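Local atomic coordinates of cycloserine biosynthesis protein DcsG (Streptomyces lavendulae, PDB entry 6JIL), a protein that catalyses the ATP-dependent cyclisation of O-ureido-D-serine to the antibiotic D-cycloserine, using magnesium ions as cofactor. Residues R230-A235 and G263-L268; C36-G41 and P56-E61; R122-A127 and R132-K137. All coordinates share one frame; numbering follows the deposited sequence.

Interactions 1 and 3 come from opposite walls of the nucleotide site, and both have strand residues that touch ADP, although their centres lie about 23 Å apart. They meet beside the ligand, where Leu268 CD2 of interaction 1 packs 3.9 Å from Lys137 NZ of interaction 3. Interaction 2 belongs to the N-terminal part of the chain. Its centre is about 31 Å from that of interaction 1 and about 33 Å from that of interaction 3. Trp59 brings it close to the active site, its side chain lying about 7 Å from ADP and from a bound magnesium ion. Between nearest atoms, interaction 2 stays about 13 Å from interaction 1 and about 10 Å from interaction 3.

Interaction 1: R230-A235 and G263-L268; sequences RAVAAA and GSPMVL. With ADP (adenosine-5'-diphosphate), chain G.
Val232 reaches from helix 227-244 to Pro265 and Val267 on the edge strand 265-271, joining helix to sheet in the C-terminal half of the ATP-grasp fold. Its two methyls divide the work. CG1 stands anti to the backbone N (chi1 167°), which leaves CG2 beside that nitrogen, so the fork opens along the strand and each prong has its own partner. CG2 meets the proline ring at its outermost carbon, 3.7 Å from Pro265 CG. CG1 reaches the next residue on the same face of the strand, lying 4.1 Å from Val267 CG2. Each methyl meets its partner at a slant, with no hydrogen bond between the segments.

A branched valine suits the helix position because one short side chain can bridge two strand residues. Proline suits the start of the strand because its compact ring offers the helix an apolar surface. The strand alternates: Met266, deposited as selenomethionine, turns its CB away from the helix and packs on Val258. Pro104, in a loop, is a further neighbour of Val232. Backbone hydrogen bonds of Val267 with Pro104 and Ile106 tie this strand to that stretch of chain.

At Leu268 the chain turns a corner and the side chain enters the nucleotide pocket. Both branches touch the ligand: CD2 lies 3.1 Å from ADP O1A of the alpha phosphate, and CD1 rests 3.9 Å from ADP C3' of the ribose.

Interaction 2: C36-G41 and P56-E61; sequences CDWEDG and PWTWAE
The side chains of Trp38 and Pro56 cross at about a right angle, and the indole presents its edge to Thr58. Trp38 takes the less usual conformation with CG between the backbone N and the carbonyl carbon (chi1 62°), which carries the ring over to the other segment. The pyrrole part touches closest, with CD1 3.4 Å from Pro56 CB. Thr58 OG1 sits near the indole plane, 3.6 Å from Trp38 CZ2; a chi1 of 59° turns this hydroxyl to face Trp38 and Asp9. Trp38 NE1 and Thr58 OG1 both hydrogen-bond to Asp9 OD1, so one carboxylate oxygen unites the two segments. Tryptophan suits its place, offering apolar surface to proline and an N-H to Asp9.

The contact lies at the ends of strands 33-37 and 50-55, which flank strand 4-8 in the parallel N-terminal sheet, consistent with the family's pre-ATP-grasp domain. Strand 33-37 runs into a type I turn from Asp37 to Asp40, and Asp37 suits its opening position: OD2 accepts from Glu39 N in an Asx turn, at 2.8 Å and nearly straight (170°), the donor above the carboxylate plane. The turn brings Glu39 over the indole, its CG 3.7 Å above the Trp38 ring centre.

Interaction 3: R122-A127 and R132-K137; sequences RDFLAA and REFVVK. With ADP (adenosine-5'-diphosphate), chain G.
Phe134, on strand 133-138, fits against Phe124 and Leu125 of helix 117-127, and its carbons meet them in turn. CB lies in the plane of the Phe124 ring, at its edge, 3.5 Å from Phe124 CE2. CG comes next, 4.0 Å from the same Phe124 CE2. From here the ring divides. On one flank Phe134 CD1 stays near Phe124 CE2, at 4.1 Å. On the other, CD2 approaches the second helix residue, with Phe134 CD2 3.9 Å from Leu125 CD2. One atom further, Phe134 CE2 still has that methyl, Leu125 CD2, at 4.1 Å. The ring takes this course because CG sits between the backbone N and the carbonyl carbon (chi1 61°). The two phenylalanines cross obliquely, whereas Leu125 and Phe134 cross at about a right angle.

Large apolar side chains suit this buried place: Phe124 also packs on Leu174 and Pro176 of the adjacent strand, and Phe134 on Ala158 of helix 155-167. The strand's other face belongs to the nucleotide. Val135 CG2 lies 3.8 Å from ADP C6, an apolar contact with the adenine. Two residues on, Lys137 has a chain long enough to follow the ligand and bends at chi3 (76°). Its NZ donates to ADP N7 and to ADP O1A, each at 3.0 Å from NZ, and to Gln175 OE1, so three acceptors fix the ammonium group. A small antiparallel sheet with helices on one face, and a lysine linking adenine to the alpha phosphate on the other, is characteristic of the nucleotide site of ATP-grasp enzymes.

Interaction 1: R230-A235 and G263-L268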
loop_
_atom_site.group_PDB
_atom_site.type_symbol
_atom_site.label_atom_id
_atom_site.label_comp_id
_atom_site.label_asym_id
_atom_site.label_seq_id
_atom_site.Cartn_x
_atom_site.Cartn_y
_atom_site.Cartn_z
ATOM N N ARG A 230 10.010 12.960 -5.248
ATOM C CA ARG A 230 8.740 13.302 -5.876
ATOM C C ARG A 230 8.762 12.880 -7.334
ATOM O O ARG A 230 7.744 12.463 -7.891
ATOM C CB ARG A 230 8.475 14.802 -5.748
ATOM C CG ARG A 230 8.304 15.243 -4.309
ATOM C CD ARG A 230 7.851 16.685 -4.195
ATOM N NE ARG A 230 8.913 17.638 -4.490
ATOM C CZ ARG A 230 8.759 18.956 -4.427
ATOM N NH1 ARG A 230 7.582 19.472 -4.080
ATOM N NH2 ARG A 230 9.779 19.761 -4.710
ATOM N N ALA A 231 9.936 12.971 -7.946
ATOM C CA ALA A 231 10.090 12.572 -9.337
ATOM C C ALA A 231 9.850 11.065 -9.488
ATOM O O ALA A 231 9.167 10.626 -10.413
ATOM C CB ALA A 231 11.481 12.937 -9.829
ATOM N N VAL A 232 10.404 10.273 -8.575
ATOM C CA VAL A 232 10.226 8.832 -8.641
ATOM C C VAL A 232 8.774 8.468 -8.332
ATOM O O VAL A 232 8.159 7.679 -9.050
ATOM C CB VAL A 232 11.178 8.097 -7.659
ATOM C CG1 VAL A 232 10.760 6.643 -7.511
ATOM C CG2 VAL A 232 12.605 8.160 -8.176
ATOM N N ALA A 233 8.225 9.052 -7.273
ATOM C CA ALA A 233 6.847 8.785 -6.886
ATOM C C ALA A 233 5.887 9.045 -8.040
ATOM O O ALA A 233 4.994 8.246 -8.302
ATOM C CB ALA A 233 6.463 9.653 -5.691
ATOM N N ALA A 234 6.069 10.177 -8.717
ATOM C CA ALA A 234 5.216 10.557 -9.843
ATOM C C ALA A 234 5.365 9.608 -11.021
ATOM O O ALA A 234 4.429 9.443 -11.804
ATOM C CB ALA A 234 5.529 11.985 -10.289
ATOM N N ALA A 235 6.542 9.001 -11.160
ATOM C CA ALA A 235 6.773 8.052 -12.252
ATOM C C ALA A 235 6.016 6.772 -11.943
ATOM O O ALA A 235 5.410 6.171 -12.828
ATOM C CB ALA A 235 8.255 7.751 -12.400
ATOM N N GLY A 263 22.122 6.049 -3.224
ATOM C CA GLY A 263 21.635 7.279 -2.626
ATOM C C GLY A 263 20.322 7.700 -3.269
ATOM O O GLY A 263 19.534 8.431 -2.672
ATOM N N SER A 264 20.084 7.233 -4.492
ATOM C CA SER A 264 18.861 7.567 -5.206
ATOM C C SER A 264 17.693 6.796 -4.602
ATOM O O SER A 264 17.881 5.748 -3.992
ATOM C CB SER A 264 19.007 7.231 -6.690
ATOM O OG SER A 264 19.210 5.843 -6.871
ATOM N N PRO A 265 16.466 7.312 -4.759
ATOM C CA PRO A 265 15.291 6.631 -4.203
ATOM C C PRO A 265 14.687 5.512 -5.043
ATOM O O PRO A 265 14.723 5.548 -6.270
ATOM C CB PRO A 265 14.306 7.775 -3.984
ATOM C CG PRO A 265 14.621 8.696 -5.130
ATOM C CD PRO A 265 16.134 8.685 -5.191
HETATM N N MSE A 266 14.139 4.508 -4.362
HETATM C CA MSE A 266 13.480 3.388 -5.025
HETATM C C MSE A 266 12.201 3.017 -4.274
HETATM O O MSE A 266 12.134 3.097 -3.045
HETATM C CB MSE A 266 14.421 2.175 -5.149
HETATM C CG MSE A 266 15.152 1.757 -3.882
HETATM SE SE MSE A 266 16.456 0.327 -4.218
HETATM C CE MSE A 266 17.876 1.389 -4.985
ATOM N N VAL A 267 11.180 2.631 -5.026
ATOM C CA VAL A 267 9.905 2.267 -4.448
ATOM C C VAL A 267 10.005 1.038 -3.554
ATOM O O VAL A 267 10.608 0.035 -3.931
ATOM C CB VAL A 267 8.869 1.999 -5.553
ATOM C CG1 VAL A 267 7.540 1.592 -4.939
ATOM C CG2 VAL A 267 8.705 3.241 -6.419
ATOM N N LEU A 268 9.423 1.142 -2.360
ATOM C CA LEU A 268 9.386 0.059 -1.383
ATOM C C LEU A 268 8.048 -0.604 -1.661
ATOM O O LEU A 268 7.967 -1.797 -1.928
ATOM C CB LEU A 268 9.368 0.628 0.036
ATOM C CG LEU A 268 9.578 -0.252 1.277
ATOM C CD1 LEU A 268 8.951 0.464 2.470
ATOM C CD2 LEU A 268 8.971 -1.617 1.114
HETATM P PB ADP G . 3.467 -3.404 4.304
HETATM O O1B ADP G . 3.844 -1.996 4.994
HETATM O O2B ADP G . 2.411 -3.184 3.224
HETATM O O3B ADP G . 2.905 -4.350 5.387
HETATM P PA ADP G . 6.097 -3.174 3.532
HETATM O O1A ADP G . 6.734 -3.366 2.230
HETATM O O2A ADP G . 5.766 -1.627 3.687
HETATM O O3A ADP G . 4.760 -4.109 3.592
HETATM O "O5'" ADP G . 7.115 -3.683 4.668
HETATM C "C5'" ADP G . 6.706 -3.177 5.940
HETATM C "C4'" ADP G . 7.929 -2.573 6.641
HETATM O "O4'" ADP G . 9.010 -3.531 6.665
HETATM C "C3'" ADP G . 8.436 -1.341 5.900
HETATM O "O3'" ADP G . 7.808 -0.151 6.363
HETATM C "C2'" ADP G . 9.942 -1.372 6.167
HETATM O "O2'" ADP G . 10.283 -0.666 7.365
HETATM C "C1'" ADP G . 10.257 -2.882 6.262
HETATM N N9 ADP G . 10.753 -3.420 4.964
HETATM C C8 ADP G . 10.070 -4.225 4.084
HETATM N N7 ADP G . 10.828 -4.551 3.079
HETATM C C5 ADP G . 12.042 -3.985 3.232
HETATM C C6 ADP G . 13.303 -4.152 2.599
HETATM N N6 ADP G . 13.416 -4.889 1.428
HETATM N N1 ADP G . 14.390 -3.598 3.167
HETATM C C2 ADP G . 14.314 -2.904 4.305
HETATM N N3 ADP G . 13.156 -2.728 4.938
HETATM C C4 ADP G . 12.012 -3.241 4.449
#

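Interaction 2: C36-G41 and P56-E61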
loop_
_atom_site.group_PDB
_atom_site.type_symbol
_atom_site.label_atom_id
_atom_site.label_comp_id
_atom_site.label_asym_id
_atom_site.label_seq_id
_atom_site.Cartn_x
_atom_site.Cartn_y
_atom_site.Cartn_z
ATOM N N CYS A 36 -18.676 3.128 6.383
ATOM C CA CYS A 36 -19.264 1.791 6.314
ATOM C C CYS A 36 -18.274 0.651 6.522
ATOM O O CYS A 36 -17.174 0.668 5.976
ATOM C CB CYS A 36 -19.938 1.591 4.956
ATOM S SG CYS A 36 -21.151 2.831 4.536
ATOM N N ASP A 37 -18.682 -0.346 7.298
ATOM C CA ASP A 37 -17.849 -1.509 7.541
ATOM C C ASP A 37 -18.156 -2.478 6.400
ATOM O O ASP A 37 -19.320 -2.771 6.138
ATOM C CB ASP A 37 -18.205 -2.134 8.893
ATOM C CG ASP A 37 -17.314 -3.305 9.246
ATOM O OD1 ASP A 37 -17.188 -3.610 10.449
ATOM O OD2 ASP A 37 -16.744 -3.929 8.327
ATOM N N TRP A 38 -17.126 -2.970 5.713
ATOM C CA TRP A 38 -17.375 -3.871 4.596
ATOM C C TRP A 38 -17.989 -5.205 5.010
ATOM O O TRP A 38 -18.547 -5.918 4.167
ATOM C CB TRP A 38 -16.098 -4.103 3.768
ATOM C CG TRP A 38 -14.962 -4.757 4.495
ATOM C CD1 TRP A 38 -14.120 -4.177 5.399
ATOM C CD2 TRP A 38 -14.523 -6.116 4.353
ATOM N NE1 TRP A 38 -13.179 -5.086 5.824
ATOM C CE2 TRP A 38 -13.404 -6.285 5.200
ATOM C CE3 TRP A 38 -14.967 -7.208 3.591
ATOM C CZ2 TRP A 38 -12.719 -7.503 5.309
ATOM C CZ3 TRP A 38 -14.280 -8.427 3.699
ATOM C CH2 TRP A 38 -13.171 -8.560 4.552
ATOM N N GLU A 39 -17.898 -5.538 6.296
ATOM C CA GLU A 39 -18.462 -6.794 6.800
ATOM C C GLU A 39 -19.834 -6.618 7.452
ATOM O O GLU A 39 -20.374 -7.545 8.049
ATOM C CB GLU A 39 -17.492 -7.458 7.783
ATOM C CG GLU A 39 -16.339 -8.166 7.079
ATOM C CD GLU A 39 -15.306 -8.745 8.028
ATOM O OE1 GLU A 39 -14.702 -9.785 7.673
ATOM O OE2 GLU A 39 -15.085 -8.161 9.115
ATOM N N ASP A 40 -20.394 -5.419 7.336
ATOM C CA ASP A 40 -21.705 -5.129 7.900
ATOM C C ASP A 40 -22.774 -5.510 6.877
ATOM O O ASP A 40 -22.997 -4.797 5.901
ATOM C CB ASP A 40 -21.800 -3.643 8.233
ATOM C CG ASP A 40 -23.126 -3.263 8.857
ATOM O OD1 ASP A 40 -23.269 -2.082 9.238
ATOM O OD2 ASP A 40 -24.018 -4.131 8.966
ATOM N N GLY A 41 -23.433 -6.638 7.106
ATOM C CA GLY A 41 -24.453 -7.101 6.180
ATOM C C GLY A 41 -25.704 -6.246 6.089
ATOM O O GLY A 41 -26.535 -6.471 5.214
ATOM N N PRO A 56 -10.341 -0.637 5.207
ATOM C CA PRO A 56 -10.884 -1.967 5.480
ATOM C C PRO A 56 -9.626 -2.818 5.623
ATOM O O PRO A 56 -9.460 -3.841 4.959
ATOM C CB PRO A 56 -11.632 -2.271 4.202
ATOM C CG PRO A 56 -10.685 -1.734 3.176
ATOM C CD PRO A 56 -10.247 -0.406 3.753
ATOM N N TRP A 57 -8.738 -2.381 6.504
ATOM C CA TRP A 57 -7.452 -3.038 6.645
ATOM C C TRP A 57 -7.360 -4.480 7.106
ATOM O O TRP A 57 -6.274 -5.065 7.064
ATOM C CB TRP A 57 -6.516 -2.139 7.453
ATOM C CG TRP A 57 -6.291 -0.815 6.751
ATOM C CD1 TRP A 57 -6.255 -0.597 5.397
ATOM C CD2 TRP A 57 -6.070 0.460 7.362
ATOM N NE1 TRP A 57 -6.033 0.731 5.131
ATOM C CE2 TRP A 57 -5.914 1.403 6.319
ATOM C CE3 TRP A 57 -5.989 0.899 8.688
ATOM C CZ2 TRP A 57 -5.681 2.757 6.563
ATOM C CZ3 TRP A 57 -5.758 2.251 8.933
ATOM C CH2 TRP A 57 -5.608 3.162 7.874
ATOM N N THR A 58 -8.474 -5.073 7.523
ATOM C CA THR A 58 -8.411 -6.470 7.921
ATOM C C THR A 58 -8.466 -7.324 6.651
ATOM O O THR A 58 -8.485 -8.550 6.721
ATOM C CB THR A 58 -9.574 -6.878 8.875
ATOM O OG1 THR A 58 -10.837 -6.642 8.243
ATOM C CG2 THR A 58 -9.492 -6.093 10.167
ATOM N N TRP A 59 -8.487 -6.674 5.490
ATOM C CA TRP A 59 -8.525 -7.415 4.234
ATOM C C TRP A 59 -7.268 -8.264 4.147
ATOM O O TRP A 59 -7.249 -9.292 3.467
ATOM C CB TRP A 59 -8.595 -6.476 3.020
ATOM C CG TRP A 59 -7.342 -5.675 2.759
ATOM C CD1 TRP A 59 -7.072 -4.400 3.181
ATOM C CD2 TRP A 59 -6.179 -6.110 2.044
ATOM N NE1 TRP A 59 -5.816 -4.018 2.777
ATOM C CE2 TRP A 59 -5.244 -5.048 2.079
ATOM C CE3 TRP A 59 -5.834 -7.293 1.378
ATOM C CZ2 TRP A 59 -3.985 -5.137 1.476
ATOM C CZ3 TRP A 59 -4.581 -7.380 0.781
ATOM C CH2 TRP A 59 -3.673 -6.307 0.835
ATOM N N ALA A 60 -6.219 -7.825 4.839
ATOM C CA ALA A 60 -4.949 -8.543 4.857
ATOM C C ALA A 60 -5.087 -9.903 5.530
ATOM O O ALA A 60 -4.232 -10.767 5.361
ATOM C CB ALA A 60 -3.889 -7.720 5.577
ATOM N N GLU A 61 -6.158 -10.078 6.300
ATOM C CA GLU A 61 -6.423 -11.336 6.999
ATOM C C GLU A 61 -7.353 -12.220 6.184
ATOM O O GLU A 61 -7.386 -13.434 6.374
ATOM C CB GLU A 61 -7.068 -11.074 8.357
ATOM C CG GLU A 61 -6.095 -10.670 9.426
ATOM C CD GLU A 61 -6.794 -10.115 10.639
ATOM O OE1 GLU A 61 -7.774 -10.742 11.100
ATOM O OE2 GLU A 61 -6.362 -9.050 11.136
#

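Interaction 3: R122-A127 and R132-K137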
loop_
_atom_site.group_PDB
_atom_site.type_symbol
_atom_site.label_atom_id
_atom_site.label_comp_id
_atom_site.label_asym_id
_atom_site.label_seq_id
_atom_site.Cartn_x
_atom_site.Cartn_y
_atom_site.Cartn_z
ATOM N N ARG A 122 16.818 -20.353 -1.490
ATOM C CA ARG A 122 18.204 -20.588 -1.846
ATOM C C ARG A 122 18.577 -20.022 -3.209
ATOM O O ARG A 122 19.663 -19.474 -3.367
ATOM C CB ARG A 122 18.517 -22.081 -1.756
ATOM C CG ARG A 122 18.479 -22.546 -0.309
ATOM C CD ARG A 122 18.899 -23.982 -0.087
ATOM N NE ARG A 122 19.113 -24.210 1.341
ATOM C CZ ARG A 122 19.209 -25.406 1.910
ATOM N NH1 ARG A 122 19.109 -26.509 1.174
ATOM N NH2 ARG A 122 19.400 -25.498 3.223
ATOM N N ASP A 123 17.693 -20.134 -4.194
ATOM C CA ASP A 123 18.008 -19.577 -5.503
ATOM C C ASP A 123 18.146 -18.071 -5.343
ATOM O O ASP A 123 19.035 -17.456 -5.921
ATOM C CB ASP A 123 16.902 -19.858 -6.519
ATOM C CG ASP A 123 17.172 -19.189 -7.862
ATOM O OD1 ASP A 123 18.085 -19.648 -8.579
ATOM O OD2 ASP A 123 16.487 -18.195 -8.197
ATOM N N PHE A 124 17.244 -17.493 -4.553
ATOM C CA PHE A 124 17.225 -16.057 -4.280
ATOM C C PHE A 124 18.551 -15.566 -3.696
ATOM O O PHE A 124 19.121 -14.584 -4.171
ATOM C CB PHE A 124 16.086 -15.732 -3.307
ATOM C CG PHE A 124 16.100 -14.316 -2.807
ATOM C CD1 PHE A 124 15.755 -13.263 -3.646
ATOM C CD2 PHE A 124 16.475 -14.036 -1.499
ATOM C CE1 PHE A 124 15.783 -11.952 -3.193
ATOM C CE2 PHE A 124 16.507 -12.718 -1.028
ATOM C CZ PHE A 124 16.160 -11.677 -1.878
ATOM N N LEU A 125 19.031 -16.253 -2.663
ATOM C CA LEU A 125 20.286 -15.887 -2.017
ATOM C C LEU A 125 21.470 -16.118 -2.944
ATOM O O LEU A 125 22.484 -15.422 -2.853
ATOM C CB LEU A 125 20.467 -16.690 -0.729
ATOM C CG LEU A 125 19.448 -16.327 0.350
ATOM C CD1 LEU A 125 19.502 -17.313 1.509
ATOM C CD2 LEU A 125 19.734 -14.910 0.818
ATOM N N ALA A 126 21.335 -17.096 -3.835
ATOM C CA ALA A 126 22.389 -17.425 -4.780
ATOM C C ALA A 126 22.524 -16.317 -5.811
ATOM O O ALA A 126 23.626 -15.999 -6.250
ATOM C CB ALA A 126 22.075 -18.746 -5.473
ATOM N N ALA A 127 21.394 -15.733 -6.190
ATOM C CA ALA A 127 21.373 -14.657 -7.169
ATOM C C ALA A 127 21.827 -13.347 -6.543
ATOM O O ALA A 127 22.263 -12.430 -7.241
ATOM C CB ALA A 127 19.972 -14.500 -7.730
ATOM N N ARG A 132 23.249 -9.205 2.760
ATOM C CA ARG A 132 23.574 -9.712 4.090
ATOM C C ARG A 132 22.302 -10.173 4.781
ATOM O O ARG A 132 22.304 -11.128 5.557
ATOM C CB ARG A 132 24.255 -8.623 4.931
ATOM C CG ARG A 132 25.697 -8.300 4.530
ATOM C CD ARG A 132 26.669 -9.413 4.942
ATOM N NE ARG A 132 26.634 -10.584 4.060
ATOM C CZ ARG A 132 27.247 -11.739 4.320
ATOM N NH1 ARG A 132 27.942 -11.895 5.442
ATOM N NH2 ARG A 132 27.183 -12.739 3.448
ATOM N N GLU A 133 21.211 -9.481 4.497
ATOM C CA GLU A 133 19.928 -9.824 5.081
ATOM C C GLU A 133 18.864 -9.694 4.008
ATOM O O GLU A 133 19.057 -8.992 3.017
ATOM C CB GLU A 133 19.622 -8.896 6.265
ATOM C CG GLU A 133 20.639 -9.029 7.388
ATOM C CD GLU A 133 20.332 -8.159 8.588
ATOM O OE1 GLU A 133 19.333 -8.421 9.288
ATOM O OE2 GLU A 133 21.098 -7.207 8.836
ATOM N N PHE A 134 17.750 -10.390 4.188
ATOM C CA PHE A 134 16.665 -10.324 3.218
ATOM C C PHE A 134 15.344 -10.263 3.955
ATOM O O PHE A 134 15.301 -10.473 5.162
ATOM C CB PHE A 134 16.706 -11.533 2.279
ATOM C CG PHE A 134 16.547 -12.869 2.968
ATOM C CD1 PHE A 134 15.358 -13.587 2.855
ATOM C CD2 PHE A 134 17.608 -13.438 3.672
ATOM C CE1 PHE A 134 15.231 -14.859 3.427
ATOM C CE2 PHE A 134 17.491 -14.708 4.249
ATOM C CZ PHE A 134 16.301 -15.420 4.123
ATOM N N VAL A 135 14.269 -9.957 3.240
ATOM C CA VAL A 135 12.969 -9.867 3.873
ATOM C C VAL A 135 11.965 -10.770 3.193
ATOM O O VAL A 135 11.995 -10.943 1.970
ATOM C CB VAL A 135 12.431 -8.420 3.835
ATOM C CG1 VAL A 135 11.075 -8.331 4.540
ATOM C CG2 VAL A 135 13.431 -7.488 4.484
ATOM N N VAL A 136 11.084 -11.354 4.000
ATOM C CA VAL A 136 10.028 -12.212 3.500
ATOM C C VAL A 136 8.714 -11.500 3.784
ATOM O O VAL A 136 8.508 -10.964 4.870
ATOM C CB VAL A 136 10.003 -13.587 4.210
ATOM C CG1 VAL A 136 8.712 -14.340 3.835
ATOM C CG2 VAL A 136 11.240 -14.402 3.818
ATOM N N LYS A 137 7.821 -11.491 2.807
ATOM C CA LYS A 137 6.541 -10.831 2.998
ATOM C C LYS A 137 5.542 -11.310 1.957
ATOM O O LYS A 137 5.920 -11.655 0.839
ATOM C CB LYS A 137 6.704 -9.315 2.857
ATOM C CG LYS A 137 6.833 -8.869 1.410
ATOM C CD LYS A 137 6.996 -7.362 1.253
ATOM C CE LYS A 137 8.395 -6.897 1.610
ATOM N NZ LYS A 137 8.607 -5.461 1.255
HETATM P PB ADP G . 3.467 -3.404 4.304
HETATM O O1B ADP G . 3.844 -1.996 4.994
HETATM O O2B ADP G . 2.411 -3.184 3.224
HETATM O O3B ADP G . 2.905 -4.350 5.387
HETATM P PA ADP G . 6.097 -3.174 3.532
HETATM O O1A ADP G . 6.734 -3.366 2.230
HETATM O O2A ADP G . 5.766 -1.627 3.687
HETATM O O3A ADP G . 4.760 -4.109 3.592
HETATM O "O5'" ADP G . 7.115 -3.683 4.668
HETATM C "C5'" ADP G . 6.706 -3.177 5.940
HETATM C "C4'" ADP G . 7.929 -2.573 6.641
HETATM O "O4'" ADP G . 9.010 -3.531 6.665
HETATM C "C3'" ADP G . 8.436 -1.341 5.900
HETATM O "O3'" ADP G . 7.808 -0.151 6.363
HETATM C "C2'" ADP G . 9.942 -1.372 6.167
HETATM O "O2'" ADP G . 10.283 -0.666 7.365
HETATM C "C1'" ADP G . 10.257 -2.882 6.262
HETATM N N9 ADP G . 10.753 -3.420 4.964
HETATM C C8 ADP G . 10.070 -4.225 4.084
HETATM N N7 ADP G . 10.828 -4.551 3.079
HETATM C C5 ADP G . 12.042 -3.985 3.232
HETATM C C6 ADP G . 13.303 -4.152 2.599
HETATM N N6 ADP G . 13.416 -4.889 1.428
HETATM N N1 ADP G . 14.390 -3.598 3.167
HETATM C C2 ADP G . 14.314 -2.904 4.305
HETATM N N3 ADP G . 13.156 -2.728 4.938
HETATM C C4 ADP G . 12.012 -3.241 4.449
#